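Local coordinates for protein glucosidase (Croceicoccus marinus, PDB 5Z3K) that probably hydrolyses O-glycosidic bonds as a family 39 glycoside hydrolase of the beta-glucosidase type, at residues Gln22-Ser27 with Gln339-Thr344; Gly155-Phe160 with Gly194-Phe199; Trp59-Asp64 with Ala89-Trp94. All coordinates share one frame; numbering follows the deposited sequence.

Contact 1: Gln22-Ser27 with Gln339-Thr344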
loop_
_atom_site.group_PDB
_atom_site.type_symbol
_atom_site.label_atom_id
_atom_site.label_comp_id
_atom_site.label_asym_id
_atom_site.label_seq_id
_atom_site.Cartn_x
_atom_site.Cartn_y
_atom_site.Cartn_z
ATOM N N GLN A 22 -10.041 4.936 -2.697
ATOM C CA GLN A 22 -8.859 4.622 -3.508
ATOM C C GLN A 22 -7.690 4.276 -2.593
ATOM O O GLN A 22 -6.902 5.139 -2.186
ATOM C CB GLN A 22 -8.528 5.786 -4.432
ATOM C CG GLN A 22 -9.302 5.741 -5.751
ATOM C CD GLN A 22 -10.783 6.053 -5.573
ATOM O OE1 GLN A 22 -11.149 7.140 -5.121
ATOM N NE2 GLN A 22 -11.642 5.095 -5.923
ATOM N N LEU A 23 -7.562 2.986 -2.273
ATOM C CA LEU A 23 -6.523 2.511 -1.371
ATOM C C LEU A 23 -5.371 1.815 -2.096
ATOM O O LEU A 23 -4.512 1.211 -1.437
ATOM C CB LEU A 23 -7.121 1.563 -0.329
ATOM C CG LEU A 23 -8.183 2.145 0.615
ATOM C CD1 LEU A 23 -8.486 1.164 1.774
ATOM C CD2 LEU A 23 -7.712 3.465 1.140
ATOM N N HIS A 24 -5.319 1.891 -3.431
ATOM C CA HIS A 24 -4.310 1.141 -4.189
ATOM C C HIS A 24 -2.999 1.918 -4.280
ATOM O O HIS A 24 -2.559 2.335 -5.353
ATOM C CB HIS A 24 -4.802 0.795 -5.590
ATOM C CG HIS A 24 -4.167 -0.441 -6.148
ATOM N ND1 HIS A 24 -4.305 -1.674 -5.550
ATOM C CD2 HIS A 24 -3.412 -0.644 -7.256
ATOM C CE1 HIS A 24 -3.646 -2.580 -6.252
ATOM N NE2 HIS A 24 -3.101 -1.983 -7.297
ATOM N N GLY A 25 -2.363 2.089 -3.127
ATOM C CA GLY A 25 -1.007 2.599 -3.098
ATOM C C GLY A 25 0.018 1.482 -3.093
ATOM O O GLY A 25 -0.294 0.332 -2.797
ATOM N N THR A 26 1.272 1.825 -3.401
ATOM C CA THR A 26 2.316 0.807 -3.391
ATOM C C THR A 26 3.668 1.479 -3.246
ATOM O O THR A 26 3.793 2.702 -3.307
ATOM C CB THR A 26 2.294 -0.053 -4.661
ATOM O OG1 THR A 26 3.058 -1.242 -4.439
ATOM C CG2 THR A 26 2.915 0.707 -5.834
ATOM N N SER A 27 4.682 0.654 -3.053
ATOM C CA SER A 27 6.051 1.124 -3.000
ATOM C C SER A 27 6.869 0.295 -3.977
ATOM O O SER A 27 6.391 -0.700 -4.529
ATOM C CB SER A 27 6.626 1.026 -1.583
ATOM O OG SER A 27 6.953 -0.312 -1.278
ATOM N N GLN A 339 -7.747 -1.911 -10.506
ATOM C CA GLN A 339 -8.800 -1.512 -11.422
ATOM C C GLN A 339 -10.143 -1.453 -10.710
ATOM O O GLN A 339 -10.963 -0.571 -10.987
ATOM C CB GLN A 339 -8.844 -2.465 -12.613
ATOM C CG GLN A 339 -7.610 -2.296 -13.507
ATOM C CD GLN A 339 -7.335 -3.501 -14.372
ATOM O OE1 GLN A 339 -8.138 -4.427 -14.451
ATOM N NE2 GLN A 339 -6.177 -3.497 -15.028
ATOM N N THR A 340 -10.380 -2.388 -9.793
ATOM C CA THR A 340 -11.628 -2.384 -9.041
ATOM C C THR A 340 -11.691 -1.189 -8.102
ATOM O O THR A 340 -12.733 -0.527 -8.005
ATOM C CB THR A 340 -11.781 -3.691 -8.261
ATOM O OG1 THR A 340 -11.721 -4.793 -9.172
ATOM C CG2 THR A 340 -13.112 -3.723 -7.530
ATOM N N LEU A 341 -10.578 -0.896 -7.414
ATOM C CA LEU A 341 -10.495 0.240 -6.496
ATOM C C LEU A 341 -10.535 1.578 -7.224
ATOM O O LEU A 341 -10.775 2.613 -6.586
ATOM C CB LEU A 341 -9.210 0.163 -5.654
ATOM C CG LEU A 341 -9.146 -1.025 -4.682
ATOM C CD1 LEU A 341 -7.828 -1.085 -3.887
ATOM C CD2 LEU A 341 -10.376 -0.964 -3.743
ATOM N N ALA A 342 -10.298 1.587 -8.535
ATOM C CA ALA A 342 -10.347 2.830 -9.284
ATOM C C ALA A 342 -11.761 3.222 -9.679
ATOM O O ALA A 342 -11.959 4.354 -10.131
ATOM C CB ALA A 342 -9.481 2.749 -10.545
ATOM N N THR A 343 -12.738 2.320 -9.552
ATOM C CA THR A 343 -14.114 2.735 -9.753
ATOM C C THR A 343 -14.478 3.774 -8.701
ATOM O O THR A 343 -13.824 3.896 -7.663
ATOM C CB THR A 343 -15.064 1.543 -9.677
ATOM O OG1 THR A 343 -15.018 0.974 -8.361
ATOM C CG2 THR A 343 -14.676 0.493 -10.711
ATOM N N THR A 344 -15.500 4.567 -8.989
ATOM C CA THR A 344 -15.828 5.635 -8.061
ATOM C C THR A 344 -17.073 5.363 -7.256
ATOM O O THR A 344 -17.159 5.805 -6.112
ATOM C CB THR A 344 -15.999 6.964 -8.795
ATOM O OG1 THR A 344 -16.971 6.808 -9.825
ATOM C CG2 THR A 344 -14.666 7.395 -9.408
#

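Contact 2: Gly155-Phe160 with Gly194-Phe199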
loop_
_atom_site.group_PDB
_atom_site.type_symbol
_atom_site.label_atom_id
_atom_site.label_comp_id
_atom_site.label_asym_id
_atom_site.label_seq_id
_atom_site.Cartn_x
_atom_site.Cartn_y
_atom_site.Cartn_z
ATOM N N GLY A 155 10.022 8.992 9.088
ATOM C CA GLY A 155 10.285 7.785 9.845
ATOM C C GLY A 155 10.135 6.494 9.062
ATOM O O GLY A 155 9.388 6.423 8.082
ATOM N N ASP A 156 10.839 5.456 9.506
ATOM C CA ASP A 156 10.608 4.106 9.003
ATOM C C ASP A 156 11.027 3.133 10.095
ATOM O O ASP A 156 12.222 2.960 10.335
ATOM C CB ASP A 156 11.372 3.855 7.702
ATOM C CG ASP A 156 11.020 2.514 7.080
ATOM O OD1 ASP A 156 11.647 1.508 7.467
ATOM O OD2 ASP A 156 10.112 2.457 6.216
ATOM N N GLN A 157 10.043 2.506 10.755
ATOM C CA GLN A 157 10.279 1.480 11.763
ATOM C C GLN A 157 11.305 1.891 12.831
ATOM O O GLN A 157 12.268 1.165 13.076
ATOM C CB GLN A 157 10.711 0.179 11.100
ATOM C CG GLN A 157 10.122 0.006 9.721
ATOM C CD GLN A 157 10.389 -1.342 9.083
ATOM O OE1 GLN A 157 10.299 -2.382 9.730
ATOM N NE2 GLN A 157 10.695 -1.328 7.790
ATOM N N PRO A 158 11.113 3.041 13.489
ATOM C CA PRO A 158 12.040 3.406 14.578
ATOM C C PRO A 158 11.999 2.438 15.747
ATOM O O PRO A 158 12.964 2.384 16.515
ATOM C CB PRO A 158 11.563 4.805 14.998
ATOM C CG PRO A 158 10.101 4.811 14.641
ATOM C CD PRO A 158 10.046 4.049 13.336
ATOM N N ASP A 159 10.915 1.671 15.906
ATOM C CA ASP A 159 10.797 0.694 16.984
ATOM C C ASP A 159 11.313 -0.686 16.591
ATOM O O ASP A 159 11.182 -1.630 17.379
ATOM C CB ASP A 159 9.336 0.588 17.443
ATOM C CG ASP A 159 8.360 0.370 16.285
ATOM O OD1 ASP A 159 8.682 0.748 15.136
ATOM O OD2 ASP A 159 7.261 -0.184 16.530
ATOM N N PHE A 160 11.891 -0.826 15.398
ATOM C CA PHE A 160 12.428 -2.103 14.933
ATOM C C PHE A 160 13.843 -2.272 15.488
ATOM O O PHE A 160 14.846 -2.226 14.769
ATOM C CB PHE A 160 12.406 -2.166 13.412
ATOM C CG PHE A 160 12.547 -3.550 12.855
ATOM C CD1 PHE A 160 11.469 -4.414 12.835
ATOM C CD2 PHE A 160 13.746 -3.981 12.326
ATOM C CE1 PHE A 160 11.592 -5.683 12.316
ATOM C CE2 PHE A 160 13.872 -5.252 11.804
ATOM C CZ PHE A 160 12.797 -6.098 11.802
ATOM N N GLY A 194 3.715 10.325 10.380
ATOM C CA GLY A 194 4.728 9.372 10.776
ATOM C C GLY A 194 4.146 8.500 11.864
ATOM O O GLY A 194 2.943 8.549 12.120
ATOM N N PRO A 195 4.977 7.704 12.548
ATOM C CA PRO A 195 6.420 7.523 12.393
ATOM C C PRO A 195 6.751 6.225 11.687
ATOM O O PRO A 195 7.902 5.807 11.709
ATOM C CB PRO A 195 6.897 7.460 13.837
ATOM C CG PRO A 195 5.790 6.647 14.484
ATOM C CD PRO A 195 4.501 7.062 13.787
ATOM N N CYS A 196 5.736 5.581 11.105
ATOM C CA CYS A 196 5.862 4.262 10.491
ATOM C C CYS A 196 6.179 3.214 11.551
ATOM O O CYS A 196 7.229 2.568 11.513
ATOM C CB CYS A 196 6.911 4.246 9.372
ATOM S SG CYS A 196 6.872 2.700 8.406
ATOM N N VAL A 197 5.240 3.041 12.488
ATOM C CA VAL A 197 5.363 2.046 13.548
ATOM C C VAL A 197 5.498 0.653 12.953
ATOM O O VAL A 197 4.631 0.192 12.198
ATOM C CB VAL A 197 4.140 2.125 14.475
ATOM C CG1 VAL A 197 4.294 1.152 15.647
ATOM C CG2 VAL A 197 3.927 3.547 14.974
ATOM N N ALA A 198 6.567 -0.053 13.332
ATOM C CA ALA A 198 6.760 -1.417 12.851
ATOM C C ALA A 198 5.936 -2.428 13.636
ATOM O O ALA A 198 5.516 -3.444 13.073
ATOM C CB ALA A 198 8.241 -1.806 12.926
ATOM N N PHE A 199 5.718 -2.182 14.927
ATOM C CA PHE A 199 5.045 -3.123 15.824
ATOM C C PHE A 199 3.805 -2.455 16.414
ATOM O O PHE A 199 3.784 -2.105 17.604
ATOM C CB PHE A 199 6.002 -3.587 16.924
ATOM C CG PHE A 199 7.291 -4.176 16.401
ATOM C CD1 PHE A 199 7.301 -4.962 15.261
ATOM C CD2 PHE A 199 8.486 -3.948 17.057
ATOM C CE1 PHE A 199 8.473 -5.506 14.780
ATOM C CE2 PHE A 199 9.661 -4.490 16.587
ATOM C CZ PHE A 199 9.658 -5.270 15.448
#

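Contact 3: Trp59-Asp64 with Ala89-Trp94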
loop_
_atom_site.group_PDB
_atom_site.type_symbol
_atom_site.label_atom_id
_atom_site.label_comp_id
_atom_site.label_asym_id
_atom_site.label_seq_id
_atom_site.Cartn_x
_atom_site.Cartn_y
_atom_site.Cartn_z
ATOM N N TRP A 59 12.888 3.857 -3.228
ATOM C CA TRP A 59 13.733 4.568 -4.173
ATOM C C TRP A 59 15.103 4.859 -3.554
ATOM O O TRP A 59 15.324 4.720 -2.348
ATOM C CB TRP A 59 13.087 5.886 -4.598
ATOM C CG TRP A 59 11.720 5.792 -5.230
ATOM C CD1 TRP A 59 11.062 4.650 -5.661
ATOM C CD2 TRP A 59 10.841 6.886 -5.510
ATOM N NE1 TRP A 59 9.837 4.983 -6.184
ATOM C CE2 TRP A 59 9.673 6.347 -6.100
ATOM C CE3 TRP A 59 10.929 8.275 -5.320
ATOM C CZ2 TRP A 59 8.604 7.151 -6.507
ATOM C CZ3 TRP A 59 9.863 9.073 -5.709
ATOM C CH2 TRP A 59 8.708 8.505 -6.303
ATOM N N VAL A 60 16.030 5.282 -4.410
ATOM C CA VAL A 60 17.299 5.837 -3.952
ATOM C C VAL A 60 17.077 7.327 -3.706
ATOM O O VAL A 60 17.545 8.174 -4.478
ATOM C CB VAL A 60 18.417 5.556 -4.980
ATOM C CG1 VAL A 60 19.755 6.162 -4.526
ATOM C CG2 VAL A 60 18.558 4.047 -5.196
ATOM N N SER A 61 16.338 7.652 -2.637
ATOM C CA SER A 61 15.824 9.005 -2.395
ATOM C C SER A 61 15.825 9.312 -0.908
ATOM O O SER A 61 14.850 9.825 -0.349
ATOM C CB SER A 61 14.412 9.174 -2.957
ATOM O OG SER A 61 14.397 8.868 -4.339
ATOM N N ARG A 62 16.938 9.001 -0.253
ATOM C CA ARG A 62 17.071 9.150 1.186
ATOM C C ARG A 62 17.763 10.463 1.524
ATOM O O ARG A 62 18.634 10.940 0.790
ATOM C CB ARG A 62 17.862 7.978 1.776
ATOM C CG ARG A 62 17.251 6.624 1.497
ATOM C CD ARG A 62 15.972 6.431 2.270
ATOM N NE ARG A 62 15.423 5.112 1.977
ATOM C CZ ARG A 62 15.850 3.971 2.516
ATOM N NH1 ARG A 62 16.834 3.965 3.416
ATOM N NH2 ARG A 62 15.277 2.828 2.161
ATOM N N LEU A 63 17.357 11.054 2.643
ATOM C CA LEU A 63 18.050 12.213 3.198
ATOM C C LEU A 63 18.983 11.659 4.271
ATOM O O LEU A 63 18.617 11.564 5.443
ATOM C CB LEU A 63 17.070 13.240 3.761
ATOM C CG LEU A 63 17.772 14.430 4.433
ATOM C CD1 LEU A 63 18.745 15.068 3.454
ATOM C CD2 LEU A 63 16.781 15.458 4.968
ATOM N N ASP A 64 20.181 11.246 3.857
ATOM C CA ASP A 64 21.092 10.626 4.806
ATOM C C ASP A 64 21.619 11.674 5.784
ATOM O O ASP A 64 21.732 12.860 5.460
ATOM C CB ASP A 64 22.246 9.926 4.084
ATOM C CG ASP A 64 22.819 8.754 4.887
ATOM O OD1 ASP A 64 22.218 8.370 5.911
ATOM O OD2 ASP A 64 23.865 8.195 4.491
ATOM N N ALA A 89 18.479 14.315 -9.038
ATOM C CA ALA A 89 18.291 13.788 -10.388
ATOM C C ALA A 89 17.478 12.497 -10.386
ATOM O O ALA A 89 16.460 12.394 -11.083
ATOM C CB ALA A 89 19.639 13.570 -11.075
ATOM N N ALA A 90 17.917 11.487 -9.629
ATOM C CA ALA A 90 17.219 10.204 -9.717
ATOM C C ALA A 90 15.827 10.320 -9.118
ATOM O O ALA A 90 14.856 9.770 -9.658
ATOM C CB ALA A 90 18.024 9.105 -9.015
ATOM N N THR A 91 15.713 11.043 -8.004
ATOM C CA THR A 91 14.408 11.230 -7.381
ATOM C C THR A 91 13.467 12.001 -8.309
ATOM O O THR A 91 12.278 11.674 -8.413
ATOM C CB THR A 91 14.568 11.946 -6.038
ATOM O OG1 THR A 91 15.500 11.229 -5.221
ATOM C CG2 THR A 91 13.220 12.016 -5.309
ATOM N N ASP A 92 13.993 13.007 -9.014
ATOM C CA ASP A 92 13.197 13.717 -10.011
ATOM C C ASP A 92 12.631 12.754 -11.040
ATOM O O ASP A 92 11.481 12.892 -11.470
ATOM C CB ASP A 92 14.048 14.764 -10.739
ATOM C CG ASP A 92 14.292 16.015 -9.924
ATOM O OD1 ASP A 92 13.726 16.152 -8.820
ATOM O OD2 ASP A 92 15.074 16.866 -10.403
ATOM N N THR A 93 13.440 11.788 -11.473
ATOM C CA THR A 93 12.992 10.851 -12.492
ATOM C C THR A 93 11.838 9.999 -11.976
ATOM O O THR A 93 10.815 9.839 -12.653
ATOM C CB THR A 93 14.174 9.996 -12.935
ATOM O OG1 THR A 93 15.131 10.859 -13.562
ATOM C CG2 THR A 93 13.756 8.920 -13.929
ATOM N N TRP A 94 11.969 9.481 -10.755
ATOM C CA TRP A 94 10.913 8.640 -10.202
ATOM C C TRP A 94 9.661 9.450 -9.887
ATOM O O TRP A 94 8.534 8.958 -10.058
ATOM C CB TRP A 94 11.438 7.912 -8.968
ATOM C CG TRP A 94 12.405 6.798 -9.318
ATOM C CD1 TRP A 94 12.227 5.836 -10.266
ATOM C CD2 TRP A 94 13.677 6.524 -8.704
ATOM N NE1 TRP A 94 13.311 4.986 -10.293
ATOM C CE2 TRP A 94 14.215 5.387 -9.346
ATOM C CE3 TRP A 94 14.421 7.143 -7.690
ATOM C CZ2 TRP A 94 15.465 4.847 -9.004
ATOM C CZ3 TRP A 94 15.668 6.606 -7.346
ATOM C CH2 TRP A 94 16.175 5.472 -8.005
#

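Contact 1: Gln22-Ser27 with Gln339-Thr344
Leu341, in the last turn of helix 329-341, and His24, just ahead of strand 25-27, form the buried half of this contact, and Gln22 adds a polar grip beside it. Leu341 CD1 is the atom that does the touching: it lies 3.9 Å from His24 ND1, approaching the imidazole obliquely, and the two side chains cross at about a right angle. The same methyl reaches Leu23 CB at 4.5 Å. This is the close-packed side; on it the His24 ring also meets the ring of Phe334 and touches Val337, both of the same helix.

The other side is more open: Gln22 is partly exposed and holds on by a polar bond rather than by packing. It bends at its second torsion (chi2 71°), which brings the amide to the carbonyl of Leu341. NE2 donates to Leu341 O at 2.7 Å in a nearly straight bond of 168°, with the acceptor close to the amide plane, while Thr343 O lies 3.0 Å from the same NE2. Thr343 OG1 in turn donates to Thr340 O. Joining the lead-in to the first strand of a parallel eight-stranded barrel to the helix that follows the eighth is the closure expected of a TIM barrel.

Contact 2: Gly155-Phe160 with Gly194-Phe199
Asp159 reaches from a type I turn, Gln157-Phe160, to the backbone of Ala198 and Phe199, and so joins the chain beyond the fourth and fifth strands of a TIM barrel, 151-154 and 191-197. Its chi1 of 51° sets CG between the backbone N and the carbonyl carbon, and from CB, which points toward the opposing chain, the carboxylate is carried to it. CG comes 3.5 Å from Ala198 N. Beyond it the two oxygens divide the work: OD1 takes the Ala198 N-H through its syn lone pair at 2.9 Å, almost straight at 167°, and also touches Ala198 CB; OD2 accepts from Phe199 N at 3.0 Å, again on the syn side but well out of the carboxylate plane, and rests against Val197 CG1. Two successive amides thus hold both oxygens and restrain the rotation of the group.

Closer to the barrel, Gln157 N donates to Cys196 O at 2.9 Å, though the bond is clearly bent. Pro195, which follows a cis peptide bond, packs its CB against Pro158 CG. Asp156 OD2 passes Cys196 SG at 3.9 Å and is engaged by Arg55 and Tyr264. At the outer end two phenyl rings meet rim to rim, planes at 42°, with Phe160 CD1 lying 3.3 Å from Phe199 CZ.

Contact 3: Trp59-Asp64 with Ala89-Trp94
The indole of Trp59 carries Trp94 CB over one face, and the indole of Trp94 lies between two groups: Trp59 CG over one face and Ala90 O, from one helical turn earlier, over the other. At the margins, Thr91 CG2 sits by the edge of Trp59, while Ser61 OG and Val60 O lie near the plane of Trp94. The CH-pi contact is well centred, with Trp94 CB 3.5 Å from the centroid of the six-membered ring of Trp59 and only 5° off its normal. The indoles themselves are inclined to each other by 31°, their five-membered rings 4.6 Å apart, and the side chains slide past one another in opposite directions.

Trp59 CB then packs on Trp94 CE3 at 3.6 Å. Val60, at the centre of an inverse gamma turn, sets its CB 3.8 Å from Trp94 CH2, so the far rim of the indole meets the turn. Alongside, Ser61 OG and Thr91 OG1 share a hydrogen bond of 2.8 Å; the Thr91 hydroxyl stands anti to its own carbonyl carbon (chi1 -54°), turned to the loop.

Trp94 NE1 is held by Ala31 O, which helps fix the plane of the ring. The loop after strand 53-55 is therefore fastened to helix 89-100 mainly by aromatic and apolar packing, with a single hydroxyl pair supplying the directional bond between them.

How the contacts relate
From the N terminus, the chain enters the barrel through 22-27 and does not meet its partner in contact 1 until 339-344, so that this contact closes a loop of more than 300 residues holding the rest of the barrel. Both other contacts fall within that span. Contact 3 closes first, between the loop following strand 53-55 and helix 89-100; contact 2 opens only later, linking the loop after strand 151-154 to the end of strand 191-197 and the residues just beyond. These two lie in series and do not cross. The three sites do not touch, their centres standing 21 to 24 Å apart; contact 1 ties the start of the barrel to the helix after its last strand, while the other two join neighbouring elements within it.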